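Local coordinates for gifsy-2 prophage ATP-binding sugar transporter-like protein (Salmonella typhimurium LT2, PDB 2PP6) that is of uncertain function, a small prophage-encoded beta-barrel protein that may bind ATP and take part in sugar transport, at residues Thr80-Phe85 / Pro89-Glu94. Residues are numbered along the deposited sequence; the frame is centred on the assembly and turned at random.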
loop_
_atom_site.group_PDB
_atom_site.type_symbol
_atom_site.label_atom_id
_atom_site.label_comp_id
_atom_site.label_asym_id
_atom_site.label_seq_id
_atom_site.Cartn_x
_atom_site.Cartn_y
_atom_site.Cartn_z
ATOM N N THR A 80 13.134 -18.705 -24.319
ATOM C CA THR A 80 13.778 -18.057 -25.451
ATOM C C THR A 80 14.337 -16.679 -25.107
ATOM O O THR A 80 15.319 -16.257 -25.703
ATOM C CB THR A 80 12.813 -17.931 -26.635
ATOM O OG1 THR A 80 11.760 -17.013 -26.310
ATOM C CG2 THR A 80 12.215 -19.285 -26.950
ATOM N N ARG A 81 13.719 -15.975 -24.163
ATOM C CA ARG A 81 14.230 -14.668 -23.758
ATOM C C ARG A 81 13.838 -14.323 -22.328
ATOM O O ARG A 81 12.869 -14.847 -21.796
ATOM C CB ARG A 81 13.764 -13.568 -24.718
ATOM C CG ARG A 81 12.376 -13.043 -24.479
ATOM C CD ARG A 81 11.982 -12.023 -25.545
ATOM N NE ARG A 81 11.752 -12.631 -26.858
ATOM C CZ ARG A 81 12.707 -12.934 -27.735
ATOM N NH1 ARG A 81 13.981 -12.685 -27.455
ATOM N NH2 ARG A 81 12.387 -13.496 -28.894
ATOM N N ILE A 82 14.590 -13.422 -21.715
ATOM C CA ILE A 82 14.351 -13.056 -20.327
ATOM C C ILE A 82 14.351 -11.554 -20.055
ATOM O O ILE A 82 15.366 -10.887 -20.208
ATOM C CB ILE A 82 15.427 -13.737 -19.430
ATOM C CG1 ILE A 82 15.118 -15.236 -19.298
ATOM C CG2 ILE A 82 15.534 -13.038 -18.091
ATOM C CD1 ILE A 82 16.153 -16.021 -18.493
ATOM N N ARG A 83 13.215 -11.018 -19.642
ATOM C CA ARG A 83 13.140 -9.592 -19.330
ATOM C C ARG A 83 13.019 -9.371 -17.826
ATOM O O ARG A 83 13.224 -10.276 -17.025
ATOM C CB ARG A 83 11.948 -8.965 -20.030
ATOM C CG ARG A 83 12.137 -8.904 -21.501
ATOM C CD ARG A 83 10.835 -9.071 -22.225
ATOM N NE ARG A 83 11.083 -9.183 -23.655
ATOM C CZ ARG A 83 10.155 -9.500 -24.551
ATOM N NH1 ARG A 83 8.907 -9.740 -24.154
ATOM N NH2 ARG A 83 10.478 -9.566 -25.839
ATOM N N ARG A 84 12.704 -8.151 -17.439
ATOM C CA ARG A 84 12.541 -7.875 -16.037
ATOM C C ARG A 84 11.158 -7.312 -15.818
ATOM O O ARG A 84 10.608 -6.598 -16.668
ATOM C CB ARG A 84 13.608 -6.900 -15.550
ATOM C CG ARG A 84 14.598 -7.545 -14.605
ATOM C CD ARG A 84 15.327 -8.691 -15.281
ATOM N NE ARG A 84 15.648 -9.767 -14.346
ATOM C CZ ARG A 84 16.393 -10.825 -14.654
ATOM N NH1 ARG A 84 16.898 -10.944 -15.876
ATOM N NH2 ARG A 84 16.617 -11.769 -13.748
ATOM N N PHE A 85 10.572 -7.681 -14.691
ATOM C CA PHE A 85 9.259 -7.194 -14.338
ATOM C C PHE A 85 9.377 -6.873 -12.864
ATOM O O PHE A 85 9.270 -7.759 -12.015
ATOM C CB PHE A 85 8.202 -8.264 -14.562
ATOM C CG PHE A 85 6.811 -7.771 -14.353
ATOM C CD1 PHE A 85 6.143 -7.106 -15.367
ATOM C CD2 PHE A 85 6.176 -7.944 -13.127
ATOM C CE1 PHE A 85 4.851 -6.614 -15.170
ATOM C CE2 PHE A 85 4.889 -7.458 -12.914
ATOM C CZ PHE A 85 4.222 -6.790 -13.941
ATOM N N PRO A 89 12.291 -12.150 -12.989
ATOM C CA PRO A 89 12.467 -12.742 -14.313
ATOM C C PRO A 89 11.165 -12.913 -15.083
ATOM O O PRO A 89 10.255 -13.584 -14.633
ATOM C CB PRO A 89 13.094 -14.103 -14.005
ATOM C CG PRO A 89 13.756 -13.895 -12.691
ATOM C CD PRO A 89 12.754 -13.064 -11.941
ATOM N N GLN A 90 11.058 -12.285 -16.239
ATOM C CA GLN A 90 9.873 -12.489 -17.038
ATOM C C GLN A 90 10.362 -13.351 -18.190
ATOM O O GLN A 90 11.136 -12.883 -19.016
ATOM C CB GLN A 90 9.321 -11.190 -17.576
ATOM C CG GLN A 90 8.315 -11.481 -18.638
ATOM C CD GLN A 90 7.602 -10.265 -19.094
ATOM O OE1 GLN A 90 6.759 -9.733 -18.385
ATOM N NE2 GLN A 90 7.936 -9.799 -20.291
ATOM N N LEU A 91 9.909 -14.603 -18.235
ATOM C CA LEU A 91 10.344 -15.539 -19.258
ATOM C C LEU A 91 9.418 -15.714 -20.466
ATOM O O LEU A 91 8.188 -15.785 -20.339
ATOM C CB LEU A 91 10.572 -16.910 -18.620
ATOM C CG LEU A 91 11.228 -16.951 -17.235
ATOM C CD1 LEU A 91 11.434 -18.413 -16.811
ATOM C CD2 LEU A 91 12.552 -16.209 -17.254
ATOM N N THR A 92 10.024 -15.778 -21.646
ATOM C CA THR A 92 9.271 -16.009 -22.867
ATOM C C THR A 92 9.544 -17.471 -23.161
ATOM O O THR A 92 10.697 -17.869 -23.349
ATOM C CB THR A 92 9.761 -15.143 -24.037
ATOM O OG1 THR A 92 9.447 -13.770 -23.777
ATOM C CG2 THR A 92 9.088 -15.580 -25.332
ATOM N N LEU A 93 8.474 -18.260 -23.180
ATOM C CA LEU A 93 8.571 -19.696 -23.388
ATOM C C LEU A 93 7.991 -20.170 -24.708
ATOM O O LEU A 93 6.912 -19.731 -25.118
ATOM C CB LEU A 93 7.825 -20.416 -22.273
ATOM C CG LEU A 93 7.925 -19.862 -20.865
ATOM C CD1 LEU A 93 6.960 -20.599 -19.954
ATOM C CD2 LEU A 93 9.341 -20.022 -20.378
ATOM N N GLU A 94 8.702 -21.095 -25.347
ATOM C CA GLU A 94 8.257 -21.679 -26.607
ATOM C C GLU A 94 8.074 -23.191 -26.455
ATOM O O GLU A 94 8.867 -23.852 -25.777
ATOM C CB GLU A 94 9.268 -21.383 -27.720
ATOM C CG GLU A 94 9.405 -19.899 -28.045
ATOM C CD GLU A 94 8.095 -19.253 -28.479
ATOM O OE1 GLU A 94 8.057 -18.008 -28.602
ATOM O OE2 GLU A 94 7.106 -19.984 -28.700
#
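Arg83 and Gln90 hold each other through both backbone groups: Arg83 N donates to Gln90 O at 2.9 Å. Gln90 N returns a bond to Arg83 O at 3.1 Å, completing an antiparallel hydrogen-bonded pair. Further along the ladder Thr92 N binds Arg81 O at 3.0 Å. Thr92 O takes Thr80 N at 2.8 Å. Thr80 OG1 gives the same oxygen a second, longer hydrogen bond of 3.3 Å, from well above the carbonyl plane, so two donors of one residue converge on a single carbonyl. Between these pairs Ile82 CA leans on Gln90 O as a CA-H...O contact.

On the face that carries Arg81, Arg83, Gln90 and Thr92, the Arg83 guanidinium has the Gln90 NE2 at its edge, the two planes turned 70° apart, while Thr92 OG1 lies over one of its faces, offset toward the rim; both are contacts without a hydrogen bond. Gln90 gets there by stretching out, with CG anti to its backbone N (chi1 167°); its OE1 is turned toward Phe85, 4.0 Å from CD1. Arg81 runs alongside Thr92, its CG packing against Thr92 OG1, whose weak hydrogen bond is instead with Asn54 of the neighbouring strand 53-57.

The other face is greasier. Ile82 and Leu91 lie side by side, Ile82 CG1 meeting Leu91 CD2 at 3.4 Å, and Leu91 goes on to touch Val57, Val79 and Pro64. Nearer the turn, the bent Arg84 chain brings NH2 to 3.7 Å from Pro89 CG. Strand 88-95 also bonds through its backbone to strand 53-57, placing this antiparallel beta hairpin, formed by strands 75-85 and 88-95, within the wall of the closed barrel.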